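Local coordinates for serine acetyltransferase 1, putative (Entamoeba histolytica, PDB 7BW9), which probably catalyses transfer of the acetyl group of acetyl-CoA to the hydroxyl of L-serine, giving the O-acetylserine used in cysteine biosynthesis, at residues 14-19 / 98-103; 39-44 / 133-138. All blocks are in the same frame, centred on the assembly; numbering follows the deposited sequence.

Interaction 1: 14-19 / 98-103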
loop_
_atom_site.group_PDB
_atom_site.type_symbol
_atom_site.label_atom_id
_atom_site.label_comp_id
_atom_site.label_asym_id
_atom_site.label_seq_id
_atom_site.Cartn_x
_atom_site.Cartn_y
_atom_site.Cartn_z
ATOM N N GLN A 14 -16.152 12.066 29.542
ATOM C CA GLN A 14 -16.315 11.103 30.626
ATOM C C GLN A 14 -15.601 9.806 30.298
ATOM O O GLN A 14 -14.986 9.188 31.173
ATOM C CB GLN A 14 -17.795 10.835 30.889
ATOM C CG GLN A 14 -18.547 12.014 31.462
ATOM C CD GLN A 14 -20.038 11.773 31.471
ATOM O OE1 GLN A 14 -20.487 10.621 31.435
ATOM N NE2 GLN A 14 -20.819 12.854 31.494
ATOM N N SER A 15 -15.658 9.392 29.028
ATOM C CA SER A 15 -14.952 8.185 28.607
ATOM C C SER A 15 -13.451 8.328 28.812
ATOM O O SER A 15 -12.799 7.400 29.303
ATOM C CB SER A 15 -15.270 7.872 27.144
ATOM O OG SER A 15 -14.493 6.788 26.673
ATOM N N TYR A 16 -12.879 9.484 28.448
ATOM C CA TYR A 16 -11.441 9.664 28.644
ATOM C C TYR A 16 -11.068 9.426 30.098
ATOM O O TYR A 16 -10.061 8.769 30.393
ATOM C CB TYR A 16 -10.981 11.070 28.233
ATOM C CG TYR A 16 -11.275 11.501 26.815
ATOM C CD1 TYR A 16 -11.470 10.578 25.775
ATOM C CD2 TYR A 16 -11.345 12.848 26.512
ATOM C CE1 TYR A 16 -11.748 11.023 24.476
ATOM C CE2 TYR A 16 -11.614 13.292 25.251
ATOM C CZ TYR A 16 -11.810 12.400 24.230
ATOM O OH TYR A 16 -12.069 12.932 22.984
ATOM N N GLN A 17 -11.884 9.941 31.023
ATOM C CA GLN A 17 -11.517 9.920 32.434
ATOM C C GLN A 17 -11.627 8.524 33.036
ATOM O O GLN A 17 -10.802 8.158 33.879
ATOM C CB GLN A 17 -12.368 10.932 33.198
ATOM C CG GLN A 17 -12.218 12.342 32.623
ATOM C CD GLN A 17 -12.949 13.409 33.418
ATOM O OE1 GLN A 17 -14.136 13.274 33.730
ATOM N NE2 GLN A 17 -12.242 14.488 33.739
ATOM N N SER A 18 -12.588 7.720 32.590
ATOM C CA SER A 18 -12.688 6.346 33.068
ATOM C C SER A 18 -11.671 5.410 32.430
ATOM O O SER A 18 -11.669 4.222 32.755
ATOM C CB SER A 18 -14.093 5.802 32.823
ATOM O OG SER A 18 -14.454 5.958 31.468
ATOM N N ASP A 19 -10.818 5.903 31.541
ATOM C CA ASP A 19 -9.854 5.036 30.883
ATOM C C ASP A 19 -8.923 4.394 31.896
ATOM O O ASP A 19 -8.544 5.009 32.893
ATOM C CB ASP A 19 -9.017 5.823 29.878
ATOM C CG ASP A 19 -9.682 5.947 28.535
ATOM O OD1 ASP A 19 -10.691 5.250 28.289
ATOM O OD2 ASP A 19 -9.186 6.746 27.726
ATOM N N THR A 98 -19.409 3.982 22.155
ATOM C CA THR A 98 -19.343 2.546 21.878
ATOM C C THR A 98 -18.172 2.212 20.953
ATOM O O THR A 98 -17.402 1.275 21.211
ATOM C CB THR A 98 -20.662 2.084 21.262
ATOM O OG1 THR A 98 -21.743 2.469 22.121
ATOM C CG2 THR A 98 -20.668 0.565 21.045
ATOM N N ILE A 99 -18.009 2.998 19.883
ATOM C CA ILE A 99 -16.894 2.805 18.961
ATOM C C ILE A 99 -15.570 2.935 19.695
ATOM O O ILE A 99 -14.654 2.125 19.505
ATOM C CB ILE A 99 -16.978 3.806 17.793
ATOM C CG1 ILE A 99 -18.207 3.539 16.935
ATOM C CG2 ILE A 99 -15.727 3.743 16.927
ATOM C CD1 ILE A 99 -18.384 4.591 15.868
ATOM N N ARG A 100 -15.450 3.961 20.548
ATOM C CA ARG A 100 -14.215 4.148 21.302
ATOM C C ARG A 100 -13.884 2.920 22.150
ATOM O O ARG A 100 -12.726 2.482 22.197
ATOM C CB ARG A 100 -14.307 5.399 22.178
ATOM C CG ARG A 100 -12.998 5.724 22.857
ATOM C CD ARG A 100 -13.030 7.042 23.682
ATOM N NE ARG A 100 -11.664 7.352 24.061
ATOM C CZ ARG A 100 -11.110 7.059 25.232
ATOM N NH1 ARG A 100 -11.818 6.496 26.205
ATOM N NH2 ARG A 100 -9.838 7.357 25.429
ATOM N N GLU A 101 -14.885 2.367 22.847
ATOM C CA GLU A 101 -14.649 1.199 23.689
ATOM C C GLU A 101 -14.226 -0.002 22.853
ATOM O O GLU A 101 -13.395 -0.807 23.291
ATOM C CB GLU A 101 -15.899 0.856 24.507
ATOM C CG GLU A 101 -16.350 1.951 25.467
ATOM C CD GLU A 101 -15.185 2.596 26.217
ATOM O OE1 GLU A 101 -14.541 1.904 27.046
ATOM O OE2 GLU A 101 -14.899 3.794 25.963
ATOM N N LEU A 102 -14.792 -0.133 21.646
ATOM C CA LEU A 102 -14.398 -1.212 20.735
ATOM C C LEU A 102 -12.959 -1.044 20.245
ATOM O O LEU A 102 -12.192 -2.019 20.197
ATOM C CB LEU A 102 -15.368 -1.273 19.548
ATOM C CG LEU A 102 -16.755 -1.886 19.813
ATOM C CD1 LEU A 102 -17.656 -1.757 18.592
ATOM C CD2 LEU A 102 -16.663 -3.346 20.261
ATOM N N VAL A 103 -12.571 0.181 19.879
ATOM C CA VAL A 103 -11.206 0.417 19.422
ATOM C C VAL A 103 -10.214 0.108 20.539
ATOM O O VAL A 103 -9.157 -0.503 20.305
ATOM C CB VAL A 103 -11.070 1.862 18.901
ATOM C CG1 VAL A 103 -9.608 2.239 18.725
ATOM C CG2 VAL A 103 -11.845 2.016 17.575
#
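Arg-100 reaches from helix 96-113 to helix 2-17, where Ser-15 and Tyr-16 of the last turn and Asp-19 just beyond it meet its guanidinium. Its CG stands anti to the backbone N (chi1 -173°), and the chain stays extended as far as NE, which carries the charged group across a gap of 8.4 Å between the CA atoms of Ser-15 and Arg-100. Asp-19 comes from the opposite direction and forms a two-pronged salt bridge, its carboxylate nearly coplanar with the guanidinium (22° between planes). NH1 of Arg-100 meets OD1 of Asp-19 at 2.7 Å, on the syn side; NH2 pairs with OD2 at a modelled 2.5 Å, a value short enough to be read with caution. The same NH1 also donates to Ser-15 OG at 2.7 Å, tilted from the guanidinium plane. Over one guanidinium face lies the edge of the partly exposed Tyr-16 ring, with CD1 at 3.6 Å from Arg-100 CZ; the two planes are 72° apart, so this is an edge contact and not a stack.

The group of Arg-100, Asp-19 and Ser-15 is tight and buried. The looser margin is Glu-101, partly exposed, which touches Ser-15 through OE2 alone, 3.1 Å from OG. Ser-15 OG thus accepts from the arginine and donates to the glutamate, while Asp-19 OD1 has Lys-104 as a second cationic partner. Helix 36-45 is met by Tyr-16, and Arg-100 NE bonds to Leu-45 O. Elsewhere on helix 96-113, Ile-99, Leu-102 and Val-103 pack against helix 128-144.

Interaction 2: 39-44 / 133-138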
loop_
_atom_site.group_PDB
_atom_site.type_symbol
_atom_site.label_atom_id
_atom_site.label_comp_id
_atom_site.label_asym_id
_atom_site.label_seq_id
_atom_site.Cartn_x
_atom_site.Cartn_y
_atom_site.Cartn_z
ATOM N N GLU A 39 -7.078 11.719 10.890
ATOM C CA GLU A 39 -6.481 12.625 11.869
ATOM C C GLU A 39 -7.497 13.014 12.937
ATOM O O GLU A 39 -7.198 12.979 14.138
ATOM C CB GLU A 39 -5.926 13.872 11.172
ATOM C CG GLU A 39 -4.753 13.612 10.261
ATOM C CD GLU A 39 -4.622 14.661 9.160
ATOM O OE1 GLU A 39 -5.151 15.787 9.340
ATOM O OE2 GLU A 39 -3.993 14.361 8.118
ATOM N N LEU A 40 -8.717 13.345 12.519
ATOM C CA LEU A 40 -9.724 13.785 13.481
ATOM C C LEU A 40 -10.169 12.650 14.380
ATOM O O LEU A 40 -10.293 12.832 15.599
ATOM C CB LEU A 40 -10.922 14.387 12.753
ATOM C CG LEU A 40 -10.677 15.810 12.238
ATOM C CD1 LEU A 40 -11.909 16.331 11.511
ATOM C CD2 LEU A 40 -10.293 16.732 13.397
ATOM N N ILE A 41 -10.430 11.469 13.802
ATOM C CA ILE A 41 -10.871 10.347 14.621
ATOM C C ILE A 41 -9.800 9.992 15.634
ATOM O O ILE A 41 -10.098 9.716 16.804
ATOM C CB ILE A 41 -11.263 9.156 13.722
ATOM C CG1 ILE A 41 -12.582 9.480 13.015
ATOM C CG2 ILE A 41 -11.409 7.887 14.519
ATOM C CD1 ILE A 41 -12.813 8.690 11.776
ATOM N N GLN A 42 -8.534 10.049 15.220
ATOM C CA GLN A 42 -7.443 9.759 16.143
ATOM C C GLN A 42 -7.455 10.712 17.327
ATOM O O GLN A 42 -7.338 10.286 18.483
ATOM C CB GLN A 42 -6.097 9.846 15.418
ATOM C CG GLN A 42 -5.791 8.642 14.507
ATOM C CD GLN A 42 -4.554 8.877 13.658
ATOM O OE1 GLN A 42 -4.214 10.026 13.325
ATOM N NE2 GLN A 42 -3.863 7.801 13.318
ATOM N N LYS A 43 -7.569 12.023 17.048
ATOM C CA LYS A 43 -7.603 13.020 18.114
ATOM C C LYS A 43 -8.861 12.874 18.962
ATOM O O LYS A 43 -8.822 13.085 20.181
ATOM C CB LYS A 43 -7.527 14.434 17.526
ATOM C CG LYS A 43 -6.277 14.713 16.710
ATOM C CD LYS A 43 -6.230 16.162 16.217
ATOM C CE LYS A 43 -4.970 16.417 15.394
ATOM N NZ LYS A 43 -4.647 17.870 15.260
ATOM N N ILE A 44 -9.989 12.526 18.341
ATOM C CA ILE A 44 -11.216 12.351 19.119
ATOM C C ILE A 44 -11.107 11.139 20.043
ATOM O O ILE A 44 -11.500 11.197 21.214
ATOM C CB ILE A 44 -12.439 12.233 18.195
ATOM C CG1 ILE A 44 -12.728 13.572 17.503
ATOM C CG2 ILE A 44 -13.646 11.778 18.998
ATOM C CD1 ILE A 44 -13.561 13.445 16.229
ATOM N N MET A 133 -9.336 -0.024 11.744
ATOM C CA MET A 133 -10.542 -0.317 12.508
ATOM C C MET A 133 -11.179 0.940 13.091
ATOM O O MET A 133 -12.409 1.011 13.181
ATOM C CB MET A 133 -10.229 -1.334 13.605
ATOM C CG MET A 133 -10.010 -2.758 13.049
ATOM S SD MET A 133 -11.251 -3.264 11.824
ATOM C CE MET A 133 -12.726 -3.191 12.861
ATOM N N MET A 134 -10.377 1.942 13.478
ATOM C CA MET A 134 -10.944 3.259 13.769
ATOM C C MET A 134 -11.840 3.735 12.625
ATOM O O MET A 134 -12.972 4.173 12.843
ATOM C CB MET A 134 -9.829 4.280 14.009
ATOM C CG MET A 134 -8.880 3.979 15.158
ATOM S SD MET A 134 -7.724 5.364 15.346
ATOM C CE MET A 134 -6.831 4.908 16.834
ATOM N N ILE A 135 -11.348 3.647 11.390
ATOM C CA ILE A 135 -12.153 4.068 10.248
ATOM C C ILE A 135 -13.313 3.103 10.007
ATOM O O ILE A 135 -14.447 3.534 9.750
ATOM C CB ILE A 135 -11.270 4.204 9.000
ATOM C CG1 ILE A 135 -10.114 5.154 9.287
ATOM C CG2 ILE A 135 -12.085 4.697 7.803
ATOM C CD1 ILE A 135 -10.554 6.607 9.595
ATOM N N GLN A 136 -13.054 1.785 10.075
ATOM C CA GLN A 136 -14.079 0.815 9.680
ATOM C C GLN A 136 -15.285 0.866 10.606
ATOM O O GLN A 136 -16.430 0.794 10.145
ATOM C CB GLN A 136 -13.509 -0.607 9.653
ATOM C CG GLN A 136 -14.313 -1.581 8.725
ATOM C CD GLN A 136 -15.532 -2.187 9.401
ATOM O OE1 GLN A 136 -15.577 -2.279 10.624
ATOM N NE2 GLN A 136 -16.537 -2.571 8.612
ATOM N N ARG A 137 -15.051 0.976 11.915
ATOM C CA ARG A 137 -16.168 1.024 12.850
ATOM C C ARG A 137 -16.998 2.293 12.667
ATOM O O ARG A 137 -18.220 2.263 12.859
ATOM C CB ARG A 137 -15.634 0.877 14.277
ATOM C CG ARG A 137 -14.907 -0.472 14.451
ATOM C CD ARG A 137 -14.856 -0.925 15.883
ATOM N NE ARG A 137 -14.048 -2.128 16.094
ATOM C CZ ARG A 137 -14.483 -3.377 15.890
ATOM N NH1 ARG A 137 -15.712 -3.593 15.443
ATOM N NH2 ARG A 137 -13.685 -4.408 16.145
ATOM N N VAL A 138 -16.370 3.401 12.256
ATOM C CA VAL A 138 -17.138 4.582 11.881
ATOM C C VAL A 138 -17.914 4.319 10.601
ATOM O O VAL A 138 -19.135 4.509 10.545
ATOM C CB VAL A 138 -16.215 5.804 11.723
ATOM C CG1 VAL A 138 -16.938 6.898 10.971
ATOM C CG2 VAL A 138 -15.723 6.273 13.083
#
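Gln-136 NE2 is gripped by two carbonyls, those of His-167 and Thr-170, on the helix whose neighbouring residues Met-134 and Ile-135 meet Ile-41 of helix 36-45. No hydrogen bond crosses between 39-44 and 133-138, and the two segments meet through side-chain packing. Ile-41 is central, and its branches divide the work. With CG1 beside the backbone N (chi1 -72°) and chi2 extended, CD1 is carried forward to meet Val-138 CG2 tip to tip at 4.0 Å. The same methyl lies 3.8 Å from CD1 of Ile-135, which crosses the Ile-41 side chain at about a right angle. The other branch, CG2, sits 4.0 Å from Met-134 CB, the two side chains sliding past each other in opposite directions. In the helical region that precedes the left-handed beta-helix, the axes of the two short helical segments cross at 96° and approach to 10.2 Å. At the flank the extended chain of Met-134 crosses Gln-42 nearly perpendicularly, placing SD 3.9 Å from Gln-42 CG. All five touching residues are buried: helix 58-79 reaches Ile-41 through Leu-68, and helix 148-162 packs on Ile-135 through Leu-154, Met-155 and Ile-158.

In the fold
Interactions 1 and 2 interleave along the chain, and their centres lie about 13 Å apart. Two seams join them. Tyr-16 OH of interaction 1 approaches Ile-44 O of interaction 2 at 2.5 Å, a probable hydrogen bond; between helices 96-113 and 128-144, Leu-102 CB lies 3.7 Å from Arg-137 CD, and Val-103 CG1 lies 4.0 Å from Met-134 CG. Phe-46 touches side chains of both contacts. Arg-137 also bonds the carbonyls of Ile-172 and Gly-173, tying the helical region to the beta-helix. Neither contact includes a cysteine-pocket residue, yet helix 96-113 ends immediately before Asp-114, which with Pro-115, Ala-116, Asp-179 and His-180 lines the pocket of one bound cysteine.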